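Local atomic coordinates of acyl-coenzyme A oxidase 3 (Yarrowia lipolytica, PDB entry 5YS9), a protein that catalyses the FAD-dependent oxidation of acyl-CoA to trans-2-enoyl-CoA, passing electrons to oxygen to give hydrogen peroxide in peroxisomal fatty acid beta-oxidation. Residues F414-C419 with V450-E455; G117-L122 with I310-F315; E11-Q16 with P23-A28. All coordinates share one frame; numbering follows the deposited sequence.

Contact 1: F414-C419 with V450-E455; sequences FTTWTC and VQCTWE. With FAD (flavin-adenine dinucleotide), chain C.
Thr416 OG1, 3.8 Å from Cys452 SG, is gripped by three hydrogen-bond partners: the carbonyl oxygens of Lys412 and Ala413, which must share its one proton, and Asn458 ND2, which donates to it. This is the helical C-alpha1 domain of an acyl-CoA oxidase: the helix running through 414-419 packs on the loop 450-455, whose other side borders FAD. With chi1 at 58°, OG1 sits between the backbone N and the carbonyl carbon of Thr416, while the methyl CG2 meets Gln451 CB at 4.1 Å; the two side chains cross at about a right angle. Cys452 SG also reaches Trp417, touching CD1 at 3.6 Å. It lies 4.3 Å from the centroid of the five-membered ring and 48° off the normal, an oblique sulfur-aromatic contact. Trp417 NE1 is held by Gln428 OE1 of the second subunit, which ties the indole across the dimer interface. Lys412 NZ draws in the loop backbone by bonding to the carbonyl oxygens of Gln451 and Trp454. Val450 CG2 lies over one face of the Trp454 ring, near its rim, and that indole turns its edge to the flavin, with Trp454 CE3 3.5 Å from FAD C6.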
loop_
_atom_site.group_PDB
_atom_site.type_symbol
_atom_site.label_atom_id
_atom_site.label_comp_id
_atom_site.label_asym_id
_atom_site.label_seq_id
_atom_site.Cartn_x
_atom_site.Cartn_y
_atom_site.Cartn_z
ATOM N N PHE A 414 -4.096 -13.094 6.399
ATOM C CA PHE A 414 -5.100 -12.384 5.603
ATOM C C PHE A 414 -5.746 -11.165 6.255
ATOM O O PHE A 414 -6.068 -10.200 5.554
ATOM C CB PHE A 414 -6.144 -13.372 5.037
ATOM C CG PHE A 414 -5.582 -14.208 3.914
ATOM C CD1 PHE A 414 -5.386 -13.642 2.663
ATOM C CD2 PHE A 414 -5.161 -15.529 4.129
ATOM C CE1 PHE A 414 -4.834 -14.385 1.623
ATOM C CE2 PHE A 414 -4.603 -16.286 3.101
ATOM C CZ PHE A 414 -4.425 -15.711 1.845
ATOM N N THR A 415 -5.935 -11.203 7.574
ATOM C CA THR A 415 -6.488 -10.077 8.275
ATOM C C THR A 415 -5.436 -8.961 8.359
ATOM O O THR A 415 -5.762 -7.787 8.329
ATOM C CB THR A 415 -7.105 -10.416 9.682
ATOM O OG1 THR A 415 -6.119 -10.926 10.602
ATOM C CG2 THR A 415 -8.247 -11.378 9.561
ATOM N N THR A 416 -4.163 -9.307 8.456
ATOM C CA THR A 416 -3.159 -8.253 8.416
ATOM C C THR A 416 -3.078 -7.619 7.033
ATOM O O THR A 416 -3.151 -6.391 6.941
ATOM C CB THR A 416 -1.799 -8.660 8.998
ATOM O OG1 THR A 416 -1.245 -9.789 8.318
ATOM C CG2 THR A 416 -1.984 -8.961 10.455
ATOM N N TRP A 417 -2.977 -8.425 5.975
ATOM C CA TRP A 417 -3.029 -7.882 4.615
ATOM C C TRP A 417 -4.308 -7.074 4.322
ATOM O O TRP A 417 -4.252 -6.013 3.691
ATOM C CB TRP A 417 -2.923 -8.975 3.556
ATOM C CG TRP A 417 -1.564 -9.429 3.185
ATOM C CD1 TRP A 417 -0.397 -8.672 3.079
ATOM C CD2 TRP A 417 -1.212 -10.744 2.824
ATOM N NE1 TRP A 417 0.644 -9.465 2.685
ATOM C CE2 TRP A 417 0.171 -10.739 2.494
ATOM C CE3 TRP A 417 -1.929 -11.946 2.732
ATOM C CZ2 TRP A 417 0.843 -11.893 2.084
ATOM C CZ3 TRP A 417 -1.245 -13.097 2.311
ATOM C CH2 TRP A 417 0.122 -13.053 2.004
ATOM N N THR A 418 -5.444 -7.586 4.766
ATOM C CA THR A 418 -6.691 -6.916 4.561
ATOM C C THR A 418 -6.725 -5.547 5.260
ATOM O O THR A 418 -7.167 -4.583 4.646
ATOM C CB THR A 418 -7.877 -7.799 4.981
ATOM O OG1 THR A 418 -7.972 -8.892 4.062
ATOM C CG2 THR A 418 -9.181 -7.013 4.889
ATOM N N CYS A 419 -6.228 -5.467 6.503
ATOM C CA CYS A 419 -6.147 -4.211 7.202
ATOM C C CYS A 419 -5.319 -3.191 6.392
ATOM O O CYS A 419 -5.706 -2.031 6.275
ATOM C CB CYS A 419 -5.612 -4.372 8.659
ATOM S SG CYS A 419 -5.408 -2.786 9.564
ATOM N N VAL A 450 4.309 -3.594 8.761
ATOM C CA VAL A 450 5.249 -4.538 9.324
ATOM C C VAL A 450 4.556 -5.773 9.909
ATOM O O VAL A 450 5.153 -6.820 9.994
ATOM C CB VAL A 450 6.198 -3.862 10.341
ATOM C CG1 VAL A 450 5.427 -3.203 11.464
ATOM C CG2 VAL A 450 7.208 -4.849 10.873
ATOM N N GLN A 451 3.288 -5.643 10.267
ATOM C CA GLN A 451 2.494 -6.722 10.844
ATOM C C GLN A 451 2.438 -7.913 9.901
ATOM O O GLN A 451 2.272 -9.037 10.315
ATOM C CB GLN A 451 1.067 -6.250 11.097
ATOM C CG GLN A 451 0.912 -5.206 12.175
ATOM C CD GLN A 451 0.449 -5.786 13.481
ATOM O OE1 GLN A 451 1.242 -6.207 14.294
ATOM N NE2 GLN A 451 -0.840 -5.806 13.686
ATOM N N CYS A 452 2.481 -7.639 8.615
ATOM C CA CYS A 452 2.626 -8.662 7.603
ATOM C C CYS A 452 3.965 -9.386 7.587
ATOM O O CYS A 452 4.047 -10.487 7.096
ATOM C CB CYS A 452 2.286 -8.111 6.230
ATOM S SG CYS A 452 0.697 -7.293 6.179
ATOM N N THR A 453 5.028 -8.731 8.027
ATOM C CA THR A 453 6.349 -9.333 7.964
ATOM C C THR A 453 6.780 -10.041 9.249
ATOM O O THR A 453 7.232 -11.158 9.207
ATOM C CB THR A 453 7.391 -8.291 7.495
ATOM O OG1 THR A 453 7.196 -8.035 6.106
ATOM C CG2 THR A 453 8.791 -8.779 7.671
ATOM N N TRP A 454 6.636 -9.358 10.372
ATOM C CA TRP A 454 6.962 -9.905 11.681
ATOM C C TRP A 454 5.893 -10.821 12.257
ATOM O O TRP A 454 4.777 -10.840 11.793
ATOM C CB TRP A 454 7.352 -8.794 12.652
ATOM C CG TRP A 454 6.244 -7.950 13.179
ATOM C CD1 TRP A 454 4.937 -8.243 13.189
ATOM C CD2 TRP A 454 6.373 -6.672 13.799
ATOM N NE1 TRP A 454 4.228 -7.237 13.766
ATOM C CE2 TRP A 454 5.090 -6.255 14.154
ATOM C CE3 TRP A 454 7.454 -5.835 14.084
ATOM C CZ2 TRP A 454 4.848 -5.040 14.775
ATOM C CZ3 TRP A 454 7.212 -4.637 14.701
ATOM C CH2 TRP A 454 5.922 -4.248 15.038
ATOM N N GLU A 455 6.246 -11.597 13.264
ATOM C CA GLU A 455 5.323 -12.563 13.832
ATOM C C GLU A 455 4.913 -13.547 12.767
ATOM O O GLU A 455 3.785 -13.987 12.716
ATOM C CB GLU A 455 4.088 -11.883 14.399
ATOM C CG GLU A 455 4.339 -11.049 15.639
ATOM C CD GLU A 455 4.701 -11.868 16.859
ATOM O OE1 GLU A 455 4.249 -13.008 16.977
ATOM O OE2 GLU A 455 5.431 -11.358 17.713
HETATM P PA FAD C . 12.926 -13.933 5.457
HETATM O O1A FAD C . 14.302 -14.126 4.946
HETATM O O2A FAD C . 12.309 -14.937 6.352
HETATM O O5B FAD C . 12.003 -13.849 4.177
HETATM C C5B FAD C . 12.236 -12.850 3.198
HETATM C C4B FAD C . 11.298 -13.018 2.019
HETATM O O4B FAD C . 11.499 -14.297 1.430
HETATM C C3B FAD C . 9.863 -12.964 2.469
HETATM O O3B FAD C . 9.095 -12.267 1.509
HETATM C C2B FAD C . 9.404 -14.389 2.449
HETATM O O2B FAD C . 8.062 -14.438 2.005
HETATM C C1B FAD C . 10.314 -15.068 1.459
HETATM N N9A FAD C . 10.532 -16.447 1.938
HETATM C C8A FAD C . 11.227 -16.829 3.015
HETATM N N7A FAD C . 11.184 -18.164 3.158
HETATM C C5A FAD C . 10.447 -18.652 2.163
HETATM C C6A FAD C . 10.002 -19.982 1.723
HETATM N N6A FAD C . 10.349 -21.091 2.395
HETATM N N1A FAD C . 9.233 -20.047 0.626
HETATM C C2A FAD C . 8.877 -18.952 -0.054
HETATM N N3A FAD C . 9.244 -17.722 0.289
HETATM C C4A FAD C . 10.014 -17.516 1.363
HETATM N N1 FAD C . 12.795 -9.679 15.423
HETATM C C2 FAD C . 13.081 -9.905 16.713
HETATM O O2 FAD C . 13.528 -10.999 17.046
HETATM N N3 FAD C . 12.899 -9.005 17.667
HETATM C C4 FAD C . 12.420 -7.809 17.407
HETATM O O4 FAD C . 12.272 -6.997 18.310
HETATM C C4X FAD C . 12.084 -7.473 16.024
HETATM N N5 FAD C . 11.603 -6.278 15.704
HETATM C C5X FAD C . 11.316 -5.996 14.432
HETATM C C6 FAD C . 10.831 -4.744 14.148
HETATM C C7 FAD C . 10.525 -4.404 12.861
HETATM C C7M FAD C . 9.985 -3.031 12.593
HETATM C C8 FAD C . 10.718 -5.392 11.778
HETATM C C8M FAD C . 10.382 -5.045 10.361
HETATM C C9 FAD C . 11.197 -6.654 12.060
HETATM C C9A FAD C . 11.508 -6.994 13.355
HETATM N N10 FAD C . 11.997 -8.267 13.671
HETATM C C10 FAD C . 12.307 -8.510 15.012
HETATM C "C1'" FAD C . 12.238 -9.281 12.646
HETATM C "C2'" FAD C . 11.014 -9.970 12.072
HETATM O "O2'" FAD C . 10.504 -10.850 13.059
HETATM C "C3'" FAD C . 11.438 -10.742 10.824
HETATM O "O3'" FAD C . 11.809 -9.772 9.863
HETATM C "C4'" FAD C . 10.419 -11.667 10.158
HETATM O "O4'" FAD C . 9.824 -12.579 11.072
HETATM C "C5'" FAD C . 11.090 -12.534 9.120
HETATM O "O5'" FAD C . 11.576 -11.731 8.069
HETATM P P FAD C . 13.028 -11.919 7.471
HETATM O O1P FAD C . 13.625 -10.570 7.374
HETATM O O2P FAD C . 13.714 -12.997 8.224
HETATM O O3P FAD C . 12.735 -12.439 6.003
#

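Contact 2: G117-L122 with I310-F315; sequences GTRIRL and IADSFF
Arg119 and Asp312 carry this contact alone, as a salt bridge between two helical segments whose nearest CA atoms, those of the same two residues, are still 12.0 Å apart. Arg119 makes up most of that distance: CG is anti to the backbone N (chi1 175°) and the chain stays extended to NE, which carries the guanidinium at full stretch to an aspartate coming from the opposite direction. The groups do not pair flat. Their planes stand 88° apart, and the carboxylate lies at the guanidinium's edge, with NH1 3.1 Å from Asp312 OD2. The hydrogen bond goes from NH1 to OD1, with an N-H...O angle of 156°, and meets that oxygen from well above the carboxylate plane. OD1 has a second partner in Gln109 NE2, which should help to fix the rotation of the carboxylate. A leucine in place of Arg119 would probably leave the buried Asp312 charge without its cationic mate. Helix 101-111 flanks the bridge, its Ser108 and Gln109 touching Arg119, as helix 116-136 of the N-terminal region is joined to helix 300-330, which packs on helix 391-428 through Ile310 and Ser313.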
loop_
_atom_site.group_PDB
_atom_site.type_symbol
_atom_site.label_atom_id
_atom_site.label_comp_id
_atom_site.label_asym_id
_atom_site.label_seq_id
_atom_site.Cartn_x
_atom_site.Cartn_y
_atom_site.Cartn_z
ATOM N N GLY A 117 3.877 2.977 17.620
ATOM C CA GLY A 117 5.260 2.979 18.004
ATOM C C GLY A 117 5.439 2.723 19.480
ATOM O O GLY A 117 6.167 1.825 19.874
ATOM N N THR A 118 4.783 3.515 20.310
ATOM C CA THR A 118 4.993 3.425 21.751
ATOM C C THR A 118 4.646 2.037 22.285
ATOM O O THR A 118 5.411 1.408 23.009
ATOM C CB THR A 118 4.192 4.505 22.473
ATOM O OG1 THR A 118 4.771 5.787 22.198
ATOM C CG2 THR A 118 4.228 4.277 23.991
ATOM N N ARG A 119 3.482 1.555 21.896
ATOM C CA ARG A 119 3.039 0.198 22.224
ATOM C C ARG A 119 4.141 -0.853 22.014
ATOM O O ARG A 119 4.326 -1.712 22.857
ATOM C CB ARG A 119 1.819 -0.126 21.357
ATOM C CG ARG A 119 1.317 -1.524 21.502
ATOM C CD ARG A 119 0.287 -1.911 20.476
ATOM N NE ARG A 119 -0.097 -3.271 20.842
ATOM C CZ ARG A 119 -0.918 -4.074 20.174
ATOM N NH1 ARG A 119 -1.505 -3.657 19.074
ATOM N NH2 ARG A 119 -1.137 -5.327 20.622
ATOM N N ILE A 120 4.879 -0.783 20.904
ATOM C CA ILE A 120 5.878 -1.803 20.602
ATOM C C ILE A 120 7.143 -1.525 21.348
ATOM O O ILE A 120 7.794 -2.459 21.815
ATOM C CB ILE A 120 6.212 -1.930 19.092
ATOM C CG1 ILE A 120 4.944 -2.139 18.287
ATOM C CG2 ILE A 120 7.130 -3.117 18.837
ATOM C CD1 ILE A 120 4.122 -3.315 18.787
ATOM N N ARG A 121 7.495 -0.268 21.517
ATOM C CA ARG A 121 8.708 0.034 22.236
ATOM C C ARG A 121 8.629 -0.469 23.656
ATOM O O ARG A 121 9.600 -0.941 24.209
ATOM C CB ARG A 121 9.067 1.510 22.189
ATOM C CG ARG A 121 10.563 1.689 22.080
ATOM C CD ARG A 121 10.992 3.105 22.317
ATOM N NE ARG A 121 12.257 3.148 23.014
ATOM C CZ ARG A 121 13.073 4.179 22.978
ATOM N NH1 ARG A 121 12.752 5.233 22.274
ATOM N NH2 ARG A 121 14.198 4.144 23.642
ATOM N N LEU A 122 7.463 -0.358 24.253
ATOM C CA LEU A 122 7.217 -1.037 25.518
ATOM C C LEU A 122 7.101 -2.543 25.327
ATOM O O LEU A 122 7.731 -3.334 26.050
ATOM C CB LEU A 122 5.929 -0.529 26.146
ATOM C CG LEU A 122 5.779 -0.902 27.605
ATOM C CD1 LEU A 122 7.062 -0.568 28.354
ATOM C CD2 LEU A 122 4.563 -0.184 28.180
ATOM N N ILE A 310 -5.201 -10.582 14.884
ATOM C CA ILE A 310 -6.444 -10.633 14.142
ATOM C C ILE A 310 -7.338 -9.534 14.674
ATOM O O ILE A 310 -7.898 -8.816 13.879
ATOM C CB ILE A 310 -7.139 -12.005 14.250
ATOM C CG1 ILE A 310 -6.276 -13.065 13.582
ATOM C CG2 ILE A 310 -8.488 -11.980 13.547
ATOM C CD1 ILE A 310 -6.505 -14.440 14.167
ATOM N N ALA A 311 -7.450 -9.442 16.006
ATOM C CA ALA A 311 -8.096 -8.320 16.680
ATOM C C ALA A 311 -7.478 -6.929 16.356
ATOM O O ALA A 311 -8.216 -6.007 16.082
ATOM C CB ALA A 311 -8.142 -8.556 18.185
ATOM N N ASP A 312 -6.153 -6.788 16.377
ATOM C CA ASP A 312 -5.479 -5.543 15.959
ATOM C C ASP A 312 -5.947 -5.116 14.569
ATOM O O ASP A 312 -6.070 -3.926 14.311
ATOM C CB ASP A 312 -3.928 -5.684 15.905
ATOM C CG ASP A 312 -3.269 -5.785 17.281
ATOM O OD1 ASP A 312 -3.945 -5.482 18.276
ATOM O OD2 ASP A 312 -2.063 -6.187 17.386
ATOM N N SER A 313 -6.150 -6.077 13.663
ATOM C CA SER A 313 -6.578 -5.750 12.313
ATOM C C SER A 313 -7.956 -5.069 12.373
ATOM O O SER A 313 -8.255 -4.095 11.610
ATOM C CB SER A 313 -6.579 -6.972 11.392
ATOM O OG SER A 313 -5.263 -7.493 11.218
ATOM N N PHE A 314 -8.777 -5.558 13.294
ATOM C CA PHE A 314 -10.049 -4.928 13.539
ATOM C C PHE A 314 -9.896 -3.525 14.099
ATOM O O PHE A 314 -10.446 -2.550 13.557
ATOM C CB PHE A 314 -10.908 -5.770 14.496
ATOM C CG PHE A 314 -12.032 -4.996 15.100
ATOM C CD1 PHE A 314 -13.124 -4.661 14.333
ATOM C CD2 PHE A 314 -11.953 -4.534 16.417
ATOM C CE1 PHE A 314 -14.172 -3.933 14.870
ATOM C CE2 PHE A 314 -12.995 -3.785 16.967
ATOM C CZ PHE A 314 -14.111 -3.495 16.188
ATOM N N PHE A 315 -9.181 -3.455 15.211
ATOM C CA PHE A 315 -8.967 -2.230 15.914
ATOM C C PHE A 315 -8.433 -1.074 15.064
ATOM O O PHE A 315 -8.844 0.057 15.277
ATOM C CB PHE A 315 -8.043 -2.476 17.107
ATOM C CG PHE A 315 -8.737 -3.099 18.290
ATOM C CD1 PHE A 315 -9.836 -2.463 18.887
ATOM C CD2 PHE A 315 -8.309 -4.320 18.811
ATOM C CE1 PHE A 315 -10.457 -3.024 19.994
ATOM C CE2 PHE A 315 -8.941 -4.905 19.909
ATOM C CZ PHE A 315 -10.008 -4.257 20.500
#

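Contact 3: E11-Q16 with P23-A28; sequences EIDGKQ and PPKALA
Ile12 and Asp13 meet a single side chain, that of Lys25, where a beta hairpin leans on the short helix 23-31 near the chain's N-terminus. The hairpin is the tight two-residue kind: a type I' turn from Ile12 to Lys15, closed by Ile12 N to Lys15 O at 2.9 Å and by the longer return bond from Lys15 N to Ile12 O at 3.3 Å. Asp13 and Gly14 fill the two turn positions with positive phi, and at the angles of Gly14 a CB would press on the carbonyl oxygen of Asp13.

Lys25 can be followed from the helix outward. Its CB points toward the hairpin but is still short of contact. CG lies anti to the backbone N and comes to 4.0 Å from Ile12 CG2. At that point the chain bends (chi2 71°), and CD passes the same methyl at 4.3 Å. CE comes nearer still, 3.3 Å from Ile12 CG2, a close carbon-carbon approach. Ile12 and Lys25 thus slide past each other in opposite directions, the branch methyl of the isoleucine lying along the aliphatic part of the lysine. Tyr17, on the second strand, also touches both side chains.

Behind the helix, Leu27 and Pro23 pack on Val330 at the end of helix 300-330, so Lys25 lies between the body of the enzyme and the outlying hairpin. The contact is a surface one, and its charged part is weak. The side chains of Asp13 and Lys25 cross at about a right angle; OD2 of Asp13 is the atom used, and Lys25 NZ gives it a weak hydrogen bond within a salt bridge at 3.4 Å.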
loop_
_atom_site.group_PDB
_atom_site.type_symbol
_atom_site.label_atom_id
_atom_site.label_comp_id
_atom_site.label_asym_id
_atom_site.label_seq_id
_atom_site.Cartn_x
_atom_site.Cartn_y
_atom_site.Cartn_z
ATOM N N GLU A 11 -30.824 23.284 0.086
ATOM C CA GLU A 11 -31.813 23.687 1.063
ATOM C C GLU A 11 -32.270 22.498 1.872
ATOM O O GLU A 11 -32.775 21.532 1.325
ATOM C CB GLU A 11 -33.016 24.268 0.346
ATOM C CG GLU A 11 -33.251 25.748 0.576
ATOM C CD GLU A 11 -34.384 26.283 -0.273
ATOM O OE1 GLU A 11 -34.697 27.482 -0.163
ATOM O OE2 GLU A 11 -34.966 25.506 -1.056
ATOM N N ILE A 12 -32.103 22.572 3.181
ATOM C CA ILE A 12 -32.604 21.540 4.065
ATOM C C ILE A 12 -33.389 22.157 5.203
ATOM O O ILE A 12 -32.856 22.952 5.956
ATOM C CB ILE A 12 -31.447 20.722 4.662
ATOM C CG1 ILE A 12 -30.687 19.997 3.562
ATOM C CG2 ILE A 12 -31.967 19.728 5.684
ATOM C CD1 ILE A 12 -29.266 20.463 3.402
ATOM N N ASP A 13 -34.639 21.752 5.358
ATOM C CA ASP A 13 -35.478 22.249 6.442
ATOM C C ASP A 13 -35.605 23.765 6.482
ATOM O O ASP A 13 -35.570 24.367 7.543
ATOM C CB ASP A 13 -34.998 21.715 7.790
ATOM C CG ASP A 13 -35.284 20.242 7.956
ATOM O OD1 ASP A 13 -36.096 19.721 7.175
ATOM O OD2 ASP A 13 -34.695 19.604 8.850
ATOM N N GLY A 14 -35.758 24.375 5.319
ATOM C CA GLY A 14 -35.976 25.804 5.230
ATOM C C GLY A 14 -34.739 26.676 5.289
ATOM O O GLY A 14 -34.839 27.896 5.331
ATOM N N LYS A 15 -33.567 26.060 5.278
ATOM C CA LYS A 15 -32.330 26.806 5.384
ATOM C C LYS A 15 -31.416 26.463 4.230
ATOM O O LYS A 15 -31.506 25.397 3.653
ATOM C CB LYS A 15 -31.642 26.521 6.716
ATOM C CG LYS A 15 -32.293 27.196 7.911
ATOM C CD LYS A 15 -31.549 26.903 9.203
ATOM C CE LYS A 15 -32.390 27.241 10.426
ATOM N NZ LYS A 15 -31.605 27.890 11.521
ATOM N N GLN A 16 -30.543 27.391 3.887
ATOM C CA GLN A 16 -29.638 27.224 2.769
ATOM C C GLN A 16 -28.226 26.933 3.240
ATOM O O GLN A 16 -27.738 27.530 4.179
ATOM C CB GLN A 16 -29.652 28.464 1.893
ATOM C CG GLN A 16 -30.704 28.426 0.804
ATOM C CD GLN A 16 -30.098 28.250 -0.568
ATOM O OE1 GLN A 16 -28.987 28.705 -0.820
ATOM N NE2 GLN A 16 -30.821 27.590 -1.461
ATOM N N PRO A 23 -21.944 19.884 5.411
ATOM C CA PRO A 23 -21.544 18.575 5.998
ATOM C C PRO A 23 -22.153 18.130 7.361
ATOM O O PRO A 23 -22.708 17.023 7.436
ATOM C CB PRO A 23 -20.024 18.679 6.085
ATOM C CG PRO A 23 -19.669 19.589 4.935
ATOM C CD PRO A 23 -20.770 20.630 4.913
ATOM N N PRO A 24 -22.104 18.983 8.416
ATOM C CA PRO A 24 -22.740 18.520 9.668
ATOM C C PRO A 24 -24.230 18.207 9.530
ATOM O O PRO A 24 -24.725 17.309 10.196
ATOM C CB PRO A 24 -22.520 19.676 10.647
ATOM C CG PRO A 24 -22.346 20.865 9.793
ATOM C CD PRO A 24 -21.634 20.382 8.534
ATOM N N LYS A 25 -24.931 18.927 8.673
ATOM C CA LYS A 25 -26.334 18.655 8.432
ATOM C C LYS A 25 -26.519 17.321 7.676
ATOM O O LYS A 25 -27.359 16.505 8.060
ATOM C CB LYS A 25 -26.985 19.834 7.695
ATOM C CG LYS A 25 -28.492 19.791 7.592
ATOM C CD LYS A 25 -29.210 20.029 8.922
ATOM C CE LYS A 25 -30.724 19.827 8.725
ATOM N NZ LYS A 25 -31.542 20.116 9.938
ATOM N N ALA A 26 -25.738 17.081 6.637
ATOM C CA ALA A 26 -25.792 15.781 5.945
ATOM C C ALA A 26 -25.548 14.598 6.884
ATOM O O ALA A 26 -26.335 13.643 6.924
ATOM C CB ALA A 26 -24.811 15.750 4.777
ATOM N N LEU A 27 -24.485 14.669 7.685
ATOM C CA LEU A 27 -24.185 13.546 8.569
ATOM C C LEU A 27 -25.261 13.337 9.655
ATOM O O LEU A 27 -25.572 12.212 10.021
ATOM C CB LEU A 27 -22.783 13.660 9.144
ATOM C CG LEU A 27 -22.270 12.421 9.899
ATOM C CD1 LEU A 27 -22.257 11.189 9.009
ATOM C CD2 LEU A 27 -20.874 12.679 10.426
ATOM N N ALA A 28 -25.866 14.412 10.133
ATOM C CA ALA A 28 -26.985 14.281 11.067
ATOM C C ALA A 28 -28.099 13.552 10.350
ATOM O O ALA A 28 -28.681 12.641 10.917
ATOM C CB ALA A 28 -27.461 15.639 11.602
#

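Along the chain the three contacts come in series: contact 3 closes first, then contact 2, whose two segments bracket the large mixed beta-sheet, and last contact 1. Contacts 1 and 2 are neighbours near the centre of the chain, their centres 11 Å apart, and they touch where helix 391-428 meets helix 300-330: Thr415 O is 2.9 Å from Ser313 OG, a probable but weak hydrogen bond. Contact 3 lies at the periphery, its centre about 41 Å from that of contact 1 and 38 Å from that of contact 2. Helix 300-330 is common ground, carrying one side of contact 2, packing against contact 1 and, at its far end, packing on helix 23-31. It thereby links the flavin-bordering interior to the N-terminal edge.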